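Local coordinates for cytoplasmic Protein STM1381 (Salmonella enterica subsp. enterica serovar Typhimurium, PDB 3SOZ) that is of unknown function but is probably related to the class I glutamine amidotransferases, at residues L101-L114 with N131-V143. Residues are numbered along the deposited sequence; the frame is centred on the assembly and turned at random.
Sequences LQLIADYVAEGGGL and NYKNTVLAEVLPV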
loop_
_atom_site.group_PDB
_atom_site.type_symbol
_atom_site.label_atom_id
_atom_site.label_comp_id
_atom_site.label_asym_id
_atom_site.label_seq_id
_atom_site.Cartn_x
_atom_site.Cartn_y
_atom_site.Cartn_z
ATOM N N LEU A 101 9.443 17.933 9.744
ATOM C CA LEU A 101 8.676 17.272 10.783
ATOM C C LEU A 101 9.472 17.304 12.087
ATOM O O LEU A 101 8.879 17.285 13.180
ATOM C CB LEU A 101 8.350 15.835 10.358
ATOM C CG LEU A 101 6.990 15.397 9.767
ATOM C CD1 LEU A 101 6.076 16.513 9.227
ATOM C CD2 LEU A 101 7.159 14.297 8.726
ATOM N N GLN A 102 10.807 17.332 11.975
ATOM C CA GLN A 102 11.647 17.613 13.124
ATOM C C GLN A 102 11.291 19.021 13.541
ATOM O O GLN A 102 11.064 19.268 14.717
ATOM C CB GLN A 102 13.148 17.539 12.806
ATOM C CG GLN A 102 13.900 16.343 13.380
ATOM C CD GLN A 102 13.542 16.041 14.816
ATOM O OE1 GLN A 102 13.737 14.922 15.275
ATOM N NE2 GLN A 102 13.011 17.019 15.525
ATOM N N LEU A 103 11.210 19.932 12.572
ATOM C CA LEU A 103 10.825 21.298 12.876
ATOM C C LEU A 103 9.550 21.414 13.684
ATOM O O LEU A 103 9.510 22.177 14.645
ATOM C CB LEU A 103 10.728 22.167 11.619
ATOM C CG LEU A 103 12.076 22.786 11.242
ATOM C CD1 LEU A 103 12.265 23.027 9.714
ATOM C CD2 LEU A 103 12.313 24.059 12.084
ATOM N N ILE A 104 8.514 20.672 13.305
ATOM C CA ILE A 104 7.243 20.755 14.017
ATOM C C ILE A 104 7.392 20.108 15.396
ATOM O O ILE A 104 6.887 20.628 16.401
ATOM C CB ILE A 104 6.080 20.196 13.175
ATOM C CG1 ILE A 104 5.767 21.175 12.037
ATOM C CG2 ILE A 104 4.814 20.009 14.013
ATOM C CD1 ILE A 104 5.294 20.539 10.776
ATOM N N ALA A 105 8.129 19.011 15.447
ATOM C CA ALA A 105 8.394 18.336 16.695
ATOM C C ALA A 105 9.084 19.269 17.697
ATOM O O ALA A 105 8.618 19.419 18.855
ATOM C CB ALA A 105 9.253 17.096 16.454
ATOM N N ASP A 106 10.203 19.860 17.253
ATOM C CA ASP A 106 10.968 20.811 18.026
ATOM C C ASP A 106 10.016 21.862 18.528
ATOM O O ASP A 106 9.903 22.038 19.743
ATOM C CB ASP A 106 12.108 21.423 17.191
ATOM C CG ASP A 106 13.318 20.469 17.055
ATOM O OD1 ASP A 106 13.270 19.295 17.509
ATOM O OD2 ASP A 106 14.338 20.896 16.486
ATOM N N TYR A 107 9.292 22.512 17.613
ATOM C CA TYR A 107 8.324 23.547 17.966
ATOM C C TYR A 107 7.391 23.140 19.099
ATOM O O TYR A 107 7.199 23.889 20.053
ATOM C CB TYR A 107 7.504 23.917 16.743
ATOM C CG TYR A 107 6.223 24.665 17.036
ATOM C CD1 TYR A 107 5.049 23.977 17.285
ATOM C CD2 TYR A 107 6.180 26.054 17.025
ATOM C CE1 TYR A 107 3.862 24.636 17.557
ATOM C CE2 TYR A 107 4.992 26.741 17.294
ATOM C CZ TYR A 107 3.828 26.012 17.560
ATOM O OH TYR A 107 2.624 26.638 17.814
ATOM N N VAL A 108 6.800 21.958 18.982
ATOM C CA VAL A 108 5.848 21.482 19.970
ATOM C C VAL A 108 6.508 21.276 21.337
ATOM O O VAL A 108 6.004 21.778 22.339
ATOM C CB VAL A 108 5.120 20.191 19.494
ATOM C CG1 VAL A 108 4.317 19.549 20.632
ATOM C CG2 VAL A 108 4.234 20.500 18.332
ATOM N N ALA A 109 7.601 20.511 21.373
ATOM C CA ALA A 109 8.458 20.376 22.569
ATOM C C ALA A 109 8.773 21.735 23.260
ATOM O O ALA A 109 8.756 21.806 24.487
ATOM C CB ALA A 109 9.755 19.628 22.228
ATOM N N GLU A 110 9.039 22.791 22.475
ATOM C CA GLU A 110 9.258 24.142 23.014
ATOM C C GLU A 110 7.926 24.828 23.365
ATOM O O GLU A 110 7.793 26.066 23.299
ATOM C CB GLU A 110 10.114 25.022 22.065
ATOM C CG GLU A 110 11.661 24.833 22.192
ATOM C CD GLU A 110 12.383 24.290 20.890
ATOM O OE1 GLU A 110 12.419 25.006 19.837
ATOM O OE2 GLU A 110 12.953 23.154 20.933
ATOM N N GLY A 111 6.929 24.033 23.731
ATOM C CA GLY A 111 5.630 24.597 24.124
ATOM C C GLY A 111 4.595 24.931 23.051
ATOM O O GLY A 111 3.461 25.251 23.393
ATOM N N GLY A 112 4.950 24.865 21.765
ATOM C CA GLY A 112 3.930 25.031 20.706
ATOM C C GLY A 112 2.826 23.965 20.745
ATOM O O GLY A 112 3.071 22.817 21.097
ATOM N N GLY A 113 1.602 24.334 20.402
ATOM C CA GLY A 113 0.541 23.307 20.201
ATOM C C GLY A 113 0.357 22.760 18.761
ATOM O O GLY A 113 0.494 23.496 17.763
ATOM N N LEU A 114 0.057 21.464 18.680
ATOM C CA LEU A 114 -0.250 20.762 17.425
ATOM C C LEU A 114 -1.635 20.146 17.395
ATOM O O LEU A 114 -2.036 19.394 18.330
ATOM C CB LEU A 114 0.712 19.602 17.228
ATOM C CG LEU A 114 0.595 18.821 15.917
ATOM C CD1 LEU A 114 0.834 19.758 14.716
ATOM C CD2 LEU A 114 1.611 17.685 15.909
ATOM N N ASN A 131 1.350 7.739 6.154
ATOM C CA ASN A 131 2.606 7.195 6.605
ATOM C C ASN A 131 3.267 7.837 7.843
ATOM O O ASN A 131 4.488 7.759 8.041
ATOM C CB ASN A 131 3.580 7.258 5.469
ATOM C CG ASN A 131 4.597 6.166 5.567
ATOM O OD1 ASN A 131 4.269 5.055 6.052
ATOM N ND2 ASN A 131 5.837 6.448 5.131
ATOM N N TYR A 132 2.489 8.465 8.700
ATOM C CA TYR A 132 3.108 9.140 9.807
ATOM C C TYR A 132 3.779 8.221 10.847
ATOM O O TYR A 132 4.656 8.668 11.599
ATOM C CB TYR A 132 2.138 10.099 10.447
ATOM C CG TYR A 132 1.926 11.364 9.650
ATOM C CD1 TYR A 132 2.840 12.406 9.744
ATOM C CD2 TYR A 132 0.809 11.540 8.821
ATOM C CE1 TYR A 132 2.657 13.614 9.051
ATOM C CE2 TYR A 132 0.624 12.759 8.079
ATOM C CZ TYR A 132 1.565 13.789 8.219
ATOM O OH TYR A 132 1.458 15.012 7.581
ATOM N N LYS A 133 3.422 6.942 10.859
ATOM C CA LYS A 133 3.953 6.085 11.889
ATOM C C LYS A 133 5.469 5.883 11.746
ATOM O O LYS A 133 6.163 5.728 12.755
ATOM C CB LYS A 133 3.185 4.785 11.955
ATOM C CG LYS A 133 3.708 3.798 12.933
ATOM C CD LYS A 133 2.828 2.599 12.910
ATOM C CE LYS A 133 3.168 1.614 14.035
ATOM N NZ LYS A 133 2.129 0.546 14.148
ATOM N N ASN A 134 5.989 5.939 10.524
ATOM C CA ASN A 134 7.433 5.835 10.272
ATOM C C ASN A 134 8.060 7.231 10.159
ATOM O O ASN A 134 8.745 7.588 9.176
ATOM C CB ASN A 134 7.649 5.036 8.985
ATOM C CG ASN A 134 6.719 3.841 8.908
ATOM O OD1 ASN A 134 6.643 3.050 9.856
ATOM N ND2 ASN A 134 5.981 3.713 7.806
ATOM N N THR A 135 7.807 8.038 11.171
ATOM C CA THR A 135 8.046 9.455 11.062
ATOM C C THR A 135 8.378 9.926 12.450
ATOM O O THR A 135 7.934 9.347 13.441
ATOM C CB THR A 135 6.788 10.136 10.469
ATOM O OG1 THR A 135 7.049 10.471 9.123
ATOM C CG2 THR A 135 6.412 11.383 11.164
ATOM N N VAL A 136 9.169 10.975 12.529
ATOM C CA VAL A 136 9.393 11.634 13.812
ATOM C C VAL A 136 8.081 12.005 14.541
ATOM O O VAL A 136 7.961 11.694 15.712
ATOM C CB VAL A 136 10.358 12.817 13.688
ATOM C CG1 VAL A 136 10.349 13.619 14.985
ATOM C CG2 VAL A 136 11.767 12.269 13.376
ATOM N N LEU A 137 7.093 12.596 13.865
ATOM C CA LEU A 137 5.811 12.934 14.524
ATOM C C LEU A 137 5.153 11.805 15.279
ATOM O O LEU A 137 4.319 12.069 16.127
ATOM C CB LEU A 137 4.767 13.501 13.561
ATOM C CG LEU A 137 4.709 14.988 13.218
ATOM C CD1 LEU A 137 3.259 15.443 12.954
ATOM C CD2 LEU A 137 5.317 15.866 14.313
ATOM N N ALA A 138 5.482 10.555 14.978
ATOM C CA ALA A 138 4.815 9.438 15.656
ATOM C C ALA A 138 4.956 9.663 17.158
ATOM O O ALA A 138 3.978 9.653 17.918
ATOM C CB ALA A 138 5.423 8.102 15.248
ATOM N N GLU A 139 6.201 9.915 17.543
ATOM C CA GLU A 139 6.622 10.288 18.893
ATOM C C GLU A 139 5.820 11.470 19.491
ATOM O O GLU A 139 5.437 11.420 20.631
ATOM C CB GLU A 139 8.102 10.649 18.782
ATOM C CG GLU A 139 9.066 10.150 19.851
ATOM C CD GLU A 139 10.267 11.113 19.955
ATOM O OE1 GLU A 139 10.049 12.287 20.349
ATOM O OE2 GLU A 139 11.409 10.718 19.625
ATOM N N VAL A 140 5.567 12.521 18.718
ATOM C CA VAL A 140 4.792 13.672 19.175
ATOM C C VAL A 140 3.304 13.403 19.509
ATOM O O VAL A 140 2.764 13.970 20.458
ATOM C CB VAL A 140 4.833 14.779 18.132
ATOM C CG1 VAL A 140 4.153 16.032 18.626
ATOM C CG2 VAL A 140 6.235 15.069 17.732
ATOM N N LEU A 141 2.634 12.551 18.728
ATOM C CA LEU A 141 1.172 12.354 18.831
ATOM C C LEU A 141 0.740 11.501 20.016
ATOM O O LEU A 141 1.449 10.560 20.414
ATOM C CB LEU A 141 0.595 11.747 17.532
ATOM C CG LEU A 141 1.050 12.453 16.239
ATOM C CD1 LEU A 141 0.564 11.701 14.975
ATOM C CD2 LEU A 141 0.668 13.963 16.224
ATOM N N PRO A 142 -0.453 11.820 20.567
ATOM C CA PRO A 142 -1.004 11.132 21.710
ATOM C C PRO A 142 -1.678 9.813 21.353
ATOM O O PRO A 142 -2.234 9.143 22.244
ATOM C CB PRO A 142 -2.000 12.145 22.260
ATOM C CG PRO A 142 -2.420 12.962 21.061
ATOM C CD PRO A 142 -1.288 12.966 20.138
ATOM N N VAL A 143 -1.617 9.439 20.067
ATOM C CA VAL A 143 -2.113 8.121 19.550
ATOM C C VAL A 143 -1.034 7.224 18.904
ATOM O O VAL A 143 -0.025 7.720 18.340
ATOM C CB VAL A 143 -3.263 8.300 18.598
ATOM C CG1 VAL A 143 -4.493 8.792 19.356
ATOM C CG2 VAL A 143 -2.888 9.300 17.512
#
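Ala-105, with the smallest side chain in the contact, is met by two valines at once: its CB lies 3.9 Å from Val-136 CG1 and 3.9 Å from Val-140 CG2. These branches come from residues four apart in 131-143, and the small methyl is consistent with the close approach of the two backbones, Ala-105 CA lying 6.4 Å from Leu-137 CA. The two methyls of Val-140 divide the work. CG1, anti to the backbone N (chi1 -175°), meets Val-108 CG1 tip to tip and also touches Leu-114 CD2, while CG2 turns to Ala-105. Leu-137 is split similarly: CD1 meets Leu-114 CD2 end-on at 4.1 Å, whereas CD2 packs against Ile-104 CG2. Its side chain crosses that of Leu-101 at about a right angle, CG to CG 4.2 Å, and Leu-101 CD2 continues to Thr-135. Leu-114 CD2 also touches Leu-141 CD2, 3.9 Å away. At the partly exposed margin, Gln-102 bends at chi2 (-44°) and lays OE1 3.6 Å from Val-136 CG1, a van der Waals contact.

Leu-114 is the second residue of strand 113-117, which lies between the parallel strands 73-77 and 211-216. Strand 73-77, helix 100-109 and strand 113-117 form a beta-alpha-beta crossover, and 131-143 packs against its helix and second strand. A Schellman motif with Gly-111 at positive phi ends the helix. Tyr-208 flanks Val-108 and Val-140. No hydrogen bond or salt bridge crosses between 101-114 and 131-143; some 444 Å² is buried, both sides summed, mostly by aliphatic branches and not through directional polar bonds.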